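Local coordinates for protein monopolin complex subunit CSM1 (Candida glabrata, PDB 6MJC) that forms part of the monopolin complex and binds a peptide of the kinetochore protein Dsn1, an interaction that probably recruits monopolin to kinetochores, at residues Y46-V51 with T63-V68; P69-R74 with Y89-L94. One frame throughout, in Å; residues are numbered along the deposited sequence.

Contact 1 pairs the inner strands 44-52 and 63-69 of the antiparallel sheet, and contact 2 begins where the second of these strands ends, so the two follow each other along the chain with centres about 13 Å apart. Tyr-67 joins them: its OH lies 2.7 Å from Leu-90 O, a probable hydrogen bond, and Tyr-67 N lies 2.8 Å from Leu-94 O, where strand 94-96 takes its place beside 63-69. Both contacts border the bound Dsn1 peptide, contact 1 through side chains of its two strands and contact 2 through segment 89-94.

Contact 1. Residues Y46-V51 with T63-V68; sequences YKLGFV and TEVIYV
Strands 46-51 and 63-68 run antiparallel at 164°, their axes 4.5 Å apart at the closest, and the pairs Lys-47 with Val-68, Gly-49 with Ile-66 and Val-51 with Glu-64 each exchange two backbone hydrogen bonds. The shortest, such as Gly-49 N to Ile-66 O at 2.7 Å, lie at the glycine, which has no side chain to crowd Ile-66. On the face of Lys-47, Val-51, Glu-64, Ile-66 and Val-68, Val-51 CG2 meets Ile-66 CG1 at 4.0 Å; beta-branched residues suit extended strands.

Leu-48, Phe-50, Val-65 and Tyr-67 fill the other face. Phe-50 and Val-65 lie side by side, and Phe-50 CE1 lies 3.6 Å from Val-65 CG2. Leu-48 CD2 comes to the edge of the Tyr-67 ring, near its plane. With CG between its backbone N and carbonyl carbon (chi1 58°), Tyr-46 stands its ring up from the strand, and the two tyrosine side chains cross at about a right angle. Tyr-67 CE1 comes 3.5 Å from Tyr-46 CB and nearly as close to CG, the ring planes at 46°. Both phenols combine an apolar ring with a bonded hydroxyl, that of Tyr-46 held by Gln-37 and that of Tyr-67 by Leu-90.

This hairpin lies inside the sheet, strand 30-37 bonding to 44-52 and strand 94-96 to 63-69. Helix 5-13 packs on Leu-48 and Phe-50, Phe-104 of helix 101-113 meets both tyrosines, and the bound peptide lies against Val-51 and Ile-66.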
loop_
_atom_site.group_PDB
_atom_site.type_symbol
_atom_site.label_atom_id
_atom_site.label_comp_id
_atom_site.label_asym_id
_atom_site.label_seq_id
_atom_site.Cartn_x
_atom_site.Cartn_y
_atom_site.Cartn_z
ATOM N N TYR A 46 3.080 -2.328 4.722
ATOM C CA TYR A 46 2.527 -2.628 3.405
ATOM C C TYR A 46 3.370 -1.953 2.340
ATOM O O TYR A 46 4.130 -1.017 2.605
ATOM C CB TYR A 46 1.052 -2.193 3.292
ATOM C CG TYR A 46 0.755 -0.718 3.540
ATOM C CD1 TYR A 46 0.747 0.182 2.486
ATOM C CD2 TYR A 46 0.446 -0.247 4.798
ATOM C CE1 TYR A 46 0.463 1.557 2.695
ATOM C CE2 TYR A 46 0.168 1.127 5.022
ATOM C CZ TYR A 46 0.167 2.003 3.967
ATOM O OH TYR A 46 -0.130 3.347 4.145
ATOM N N LYS A 47 3.185 -2.411 1.118
ATOM C CA LYS A 47 3.813 -1.835 -0.064
ATOM C C LYS A 47 2.714 -1.238 -0.925
ATOM O O LYS A 47 1.657 -1.848 -1.066
ATOM C CB LYS A 47 4.559 -2.958 -0.793
ATOM C CG LYS A 47 5.386 -2.572 -1.978
ATOM C CD LYS A 47 5.983 -3.907 -2.507
ATOM C CE LYS A 47 6.714 -3.665 -3.781
ATOM N NZ LYS A 47 7.170 -4.950 -4.310
ATOM N N LEU A 48 2.925 -0.018 -1.433
ATOM C CA LEU A 48 2.043 0.601 -2.416
ATOM C C LEU A 48 2.751 0.626 -3.761
ATOM O O LEU A 48 3.937 0.973 -3.852
ATOM C CB LEU A 48 1.670 2.033 -2.026
ATOM C CG LEU A 48 0.685 2.183 -0.865
ATOM C CD1 LEU A 48 0.327 3.611 -0.769
ATOM C CD2 LEU A 48 -0.556 1.303 -1.031
ATOM N N GLY A 49 2.004 0.333 -4.800
ATOM C CA GLY A 49 2.465 0.532 -6.152
ATOM C C GLY A 49 1.597 1.509 -6.908
ATOM O O GLY A 49 0.373 1.389 -6.898
ATOM N N PHE A 50 2.221 2.484 -7.540
ATOM C CA PHE A 50 1.543 3.426 -8.418
ATOM C C PHE A 50 1.935 3.034 -9.840
ATOM O O PHE A 50 3.043 3.339 -10.294
ATOM C CB PHE A 50 1.915 4.871 -8.071
ATOM C CG PHE A 50 1.415 5.319 -6.714
ATOM C CD1 PHE A 50 0.109 5.731 -6.531
ATOM C CD2 PHE A 50 2.252 5.311 -5.623
ATOM C CE1 PHE A 50 -0.337 6.135 -5.278
ATOM C CE2 PHE A 50 1.809 5.720 -4.378
ATOM C CZ PHE A 50 0.513 6.132 -4.209
ATOM N N VAL A 51 0.992 2.455 -10.564
ATOM C CA VAL A 51 1.261 1.723 -11.787
ATOM C C VAL A 51 0.614 2.453 -12.943
ATOM O O VAL A 51 -0.578 2.788 -12.893
ATOM C CB VAL A 51 0.754 0.263 -11.680
ATOM C CG1 VAL A 51 0.856 -0.422 -13.016
ATOM C CG2 VAL A 51 1.513 -0.452 -10.643
ATOM N N THR A 63 -3.815 4.269 -14.883
ATOM C CA THR A 63 -3.202 4.456 -13.570
ATOM C C THR A 63 -4.021 3.796 -12.464
ATOM O O THR A 63 -5.236 4.003 -12.370
ATOM C CB THR A 63 -3.046 5.934 -13.207
ATOM O OG1 THR A 63 -2.406 6.021 -11.927
ATOM C CG2 THR A 63 -4.399 6.599 -13.107
ATOM N N GLU A 64 -3.340 3.068 -11.582
ATOM C CA GLU A 64 -3.995 2.406 -10.462
ATOM C C GLU A 64 -3.033 2.310 -9.284
ATOM O O GLU A 64 -1.810 2.409 -9.439
ATOM C CB GLU A 64 -4.472 0.988 -10.867
ATOM C CG GLU A 64 -3.361 -0.042 -11.002
ATOM C CD GLU A 64 -3.882 -1.445 -11.403
ATOM O OE1 GLU A 64 -5.094 -1.736 -11.229
ATOM O OE2 GLU A 64 -3.061 -2.249 -11.892
ATOM N N VAL A 65 -3.593 2.097 -8.097
ATOM C CA VAL A 65 -2.788 1.811 -6.917
ATOM C C VAL A 65 -2.870 0.325 -6.580
ATOM O O VAL A 65 -3.954 -0.273 -6.537
ATOM C CB VAL A 65 -3.232 2.642 -5.707
ATOM C CG1 VAL A 65 -2.297 2.363 -4.537
ATOM C CG2 VAL A 65 -3.224 4.141 -5.975
ATOM N N ILE A 66 -1.719 -0.266 -6.310
ATOM C CA ILE A 66 -1.626 -1.650 -5.831
ATOM C C ILE A 66 -1.232 -1.599 -4.352
ATOM O O ILE A 66 -0.207 -1.017 -4.001
ATOM C CB ILE A 66 -0.604 -2.489 -6.631
ATOM C CG1 ILE A 66 -0.857 -2.460 -8.151
ATOM C CG2 ILE A 66 -0.567 -3.960 -6.060
ATOM C CD1 ILE A 66 -2.184 -3.010 -8.704
ATOM N N TYR A 67 -1.963 -2.334 -3.508
ATOM C CA TYR A 67 -1.701 -2.424 -2.074
ATOM C C TYR A 67 -1.313 -3.850 -1.751
ATOM O O TYR A 67 -2.040 -4.772 -2.095
ATOM C CB TYR A 67 -2.934 -2.042 -1.232
ATOM C CG TYR A 67 -2.947 -2.548 0.222
ATOM C CD1 TYR A 67 -2.341 -1.830 1.244
ATOM C CD2 TYR A 67 -3.625 -3.690 0.566
ATOM C CE1 TYR A 67 -2.395 -2.274 2.553
ATOM C CE2 TYR A 67 -3.674 -4.139 1.906
ATOM C CZ TYR A 67 -3.017 -3.445 2.872
ATOM O OH TYR A 67 -3.065 -3.832 4.187
ATOM N N VAL A 68 -0.171 -4.030 -1.102
ATOM C CA VAL A 68 0.337 -5.366 -0.772
ATOM C C VAL A 68 0.577 -5.444 0.731
ATOM O O VAL A 68 1.485 -4.782 1.260
ATOM C CB VAL A 68 1.652 -5.660 -1.506
ATOM C CG1 VAL A 68 2.108 -7.143 -1.223
ATOM C CG2 VAL A 68 1.549 -5.446 -2.963
#

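Contact 2. Residues P69-R74 with Y89-L94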
loop_
_atom_site.group_PDB
_atom_site.type_symbol
_atom_site.label_atom_id
_atom_site.label_comp_id
_atom_site.label_asym_id
_atom_site.label_seq_id
_atom_site.Cartn_x
_atom_site.Cartn_y
_atom_site.Cartn_z
ATOM N N PRO A 69 -0.210 -6.194 1.493
ATOM C CA PRO A 69 0.072 -6.288 2.929
ATOM C C PRO A 69 1.327 -7.120 3.193
ATOM O O PRO A 69 1.523 -8.165 2.588
ATOM C CB PRO A 69 -1.192 -6.958 3.475
ATOM C CG PRO A 69 -1.700 -7.799 2.368
ATOM C CD PRO A 69 -1.341 -7.044 1.078
ATOM N N LEU A 70 2.177 -6.650 4.098
ATOM C CA LEU A 70 3.418 -7.349 4.437
ATOM C C LEU A 70 3.250 -7.991 5.814
ATOM O O LEU A 70 3.557 -7.411 6.858
ATOM C CB LEU A 70 4.576 -6.370 4.363
ATOM C CG LEU A 70 4.761 -5.660 3.032
ATOM C CD1 LEU A 70 5.865 -4.535 3.142
ATOM C CD2 LEU A 70 5.051 -6.596 1.888
ATOM N N LEU A 71 2.709 -9.198 5.805
ATOM C CA LEU A 71 2.384 -9.878 7.040
ATOM C C LEU A 71 3.566 -10.655 7.596
ATOM O O LEU A 71 3.633 -10.884 8.792
ATOM C CB LEU A 71 1.177 -10.801 6.836
ATOM C CG LEU A 71 -0.012 -10.163 6.083
ATOM C CD1 LEU A 71 -1.156 -11.130 5.952
ATOM C CD2 LEU A 71 -0.449 -8.894 6.776
ATOM N N LYS A 72 4.526 -11.050 6.757
ATOM C CA LYS A 72 5.674 -11.806 7.228
ATOM C C LYS A 72 6.455 -11.056 8.288
ATOM O O LYS A 72 7.087 -11.682 9.158
ATOM C CB LYS A 72 6.573 -12.085 6.026
ATOM C CG LYS A 72 6.253 -13.365 5.299
ATOM C CD LYS A 72 7.112 -13.459 4.053
ATOM C CE LYS A 72 7.372 -14.899 3.654
ATOM N NZ LYS A 72 6.143 -15.737 3.713
ATOM N N GLN A 73 6.380 -9.721 8.246
ATOM C CA GLN A 73 7.119 -8.858 9.155
ATOM C C GLN A 73 6.506 -8.784 10.540
ATOM O O GLN A 73 7.116 -8.185 11.426
ATOM C CB GLN A 73 7.182 -7.413 8.627
ATOM C CG GLN A 73 7.967 -7.178 7.378
ATOM C CD GLN A 73 8.054 -5.699 7.057
ATOM O OE1 GLN A 73 8.049 -4.852 7.953
ATOM N NE2 GLN A 73 8.116 -5.382 5.779
ATOM N N ARG A 74 5.319 -9.324 10.729
ATOM C CA ARG A 74 4.625 -9.313 12.010
ATOM C C ARG A 74 4.931 -10.573 12.799
ATOM O O ARG A 74 5.193 -11.635 12.226
ATOM C CB ARG A 74 3.104 -9.208 11.789
ATOM C CG ARG A 74 2.626 -7.955 11.043
ATOM C CD ARG A 74 2.352 -6.734 11.948
ATOM N NE ARG A 74 3.570 -6.220 12.557
ATOM C CZ ARG A 74 4.427 -5.409 11.956
ATOM N NH1 ARG A 74 4.222 -5.010 10.698
ATOM N NH2 ARG A 74 5.496 -4.983 12.609
ATOM N N TYR A 89 -10.303 -7.360 3.986
ATOM C CA TYR A 89 -9.662 -7.053 2.705
ATOM C C TYR A 89 -8.294 -6.425 2.846
ATOM O O TYR A 89 -7.507 -6.458 1.876
ATOM C CB TYR A 89 -10.564 -6.172 1.864
ATOM C CG TYR A 89 -11.033 -4.907 2.498
ATOM C CD1 TYR A 89 -10.192 -3.822 2.649
ATOM C CD2 TYR A 89 -12.344 -4.781 2.919
ATOM C CE1 TYR A 89 -10.644 -2.633 3.243
ATOM C CE2 TYR A 89 -12.813 -3.579 3.475
ATOM C CZ TYR A 89 -11.960 -2.532 3.645
ATOM O OH TYR A 89 -12.444 -1.389 4.230
ATOM N N LEU A 90 -7.970 -5.894 4.019
ATOM C CA LEU A 90 -6.639 -5.347 4.191
ATOM C C LEU A 90 -5.580 -6.414 4.470
ATOM O O LEU A 90 -4.424 -6.059 4.694
ATOM C CB LEU A 90 -6.636 -4.298 5.302
ATOM C CG LEU A 90 -7.383 -2.992 5.019
ATOM C CD1 LEU A 90 -7.249 -2.043 6.176
ATOM C CD2 LEU A 90 -6.828 -2.370 3.725
ATOM N N PHE A 91 -5.931 -7.684 4.454
ATOM C CA PHE A 91 -4.982 -8.794 4.521
ATOM C C PHE A 91 -4.858 -9.477 3.153
ATOM O O PHE A 91 -4.330 -10.596 3.045
ATOM C CB PHE A 91 -5.421 -9.750 5.650
ATOM C CG PHE A 91 -5.418 -9.062 6.996
ATOM C CD1 PHE A 91 -4.222 -8.852 7.688
ATOM C CD2 PHE A 91 -6.595 -8.499 7.521
ATOM C CE1 PHE A 91 -4.198 -8.127 8.883
ATOM C CE2 PHE A 91 -6.585 -7.815 8.702
ATOM C CZ PHE A 91 -5.390 -7.597 9.394
ATOM N N GLU A 92 -5.327 -8.826 2.095
ATOM C CA GLU A 92 -5.064 -9.319 0.751
ATOM C C GLU A 92 -4.523 -8.241 -0.170
ATOM O O GLU A 92 -4.629 -7.032 0.091
ATOM C CB GLU A 92 -6.323 -9.900 0.098
ATOM C CG GLU A 92 -7.557 -9.153 0.393
ATOM C CD GLU A 92 -8.781 -9.894 -0.095
ATOM O OE1 GLU A 92 -8.675 -10.593 -1.127
ATOM O OE2 GLU A 92 -9.838 -9.786 0.555
ATOM N N THR A 93 -3.970 -8.679 -1.293
ATOM C CA THR A 93 -3.466 -7.702 -2.271
ATOM C C THR A 93 -4.630 -7.072 -3.010
ATOM O O THR A 93 -5.500 -7.780 -3.486
ATOM C CB THR A 93 -2.504 -8.365 -3.264
ATOM O OG1 THR A 93 -1.397 -8.848 -2.494
ATOM C CG2 THR A 93 -2.040 -7.362 -4.314
ATOM N N LEU A 94 -4.648 -5.750 -3.091
ATOM C CA LEU A 94 -5.746 -4.991 -3.650
ATOM C C LEU A 94 -5.260 -4.082 -4.778
ATOM O O LEU A 94 -4.133 -3.597 -4.771
ATOM C CB LEU A 94 -6.407 -4.098 -2.559
ATOM C CG LEU A 94 -6.889 -4.816 -1.296
ATOM C CD1 LEU A 94 -7.430 -3.797 -0.264
ATOM C CD2 LEU A 94 -7.993 -5.784 -1.647
#
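Leu-71 and Phe-91 meet because each turns CG opposite its own carbonyl carbon, with chi1 of -47° and -61°. Leu-71 points its CB toward segment 89-94, whereas the CB of Phe-91 points away from segment 69-74 and it is the ring that returns to the contact. The two side chains cross at about a right angle: Leu-71 CD2 arrives at the edge of the phenylalanine ring, near its plane, 3.9 Å from Phe-91 CD1. A branched leucine suits this place, since its two methyls can both reach the same ring edge.

Pro-69 carries the other half of the contact, and it meets backbone more than side chains. Its ring lies along the chain from Leu-90 to Thr-93, with CB 3.6 Å from Leu-90 O, CG 3.7 Å from Phe-91 C and CD 3.4 Å from Glu-92 O. Thr-93 OG1 also approaches Pro-69 CD, at 4.0 Å. The compact ring suits this place against the carbonyls of Leu-90 and Glu-92. With CD where an N-H would be, Pro-69 cannot donate to Glu-92 O, and no hydrogen bond crosses between the segments.

Each segment instead holds its own shape. A type I beta turn from Leu-71 to Arg-74 is closed by Arg-74 N to Leu-71 O, and Glu-92 N bonds to Tyr-89 O. Leu-79, Leu-82 and Gln-83 pack on the Phe-91 ring, tying it to helix 76-85.

The arrangement closes a helical connection between antiparallel neighbours: strand 63-69 leads through helix 76-85 into strand 94-96. Outside the two segments, the bound Dsn1 peptide supplies a basic side chain as salt-bridge partner of Glu-92, and Leu-94 begins the edge strand on which that peptide adds in parallel, an example of beta augmentation.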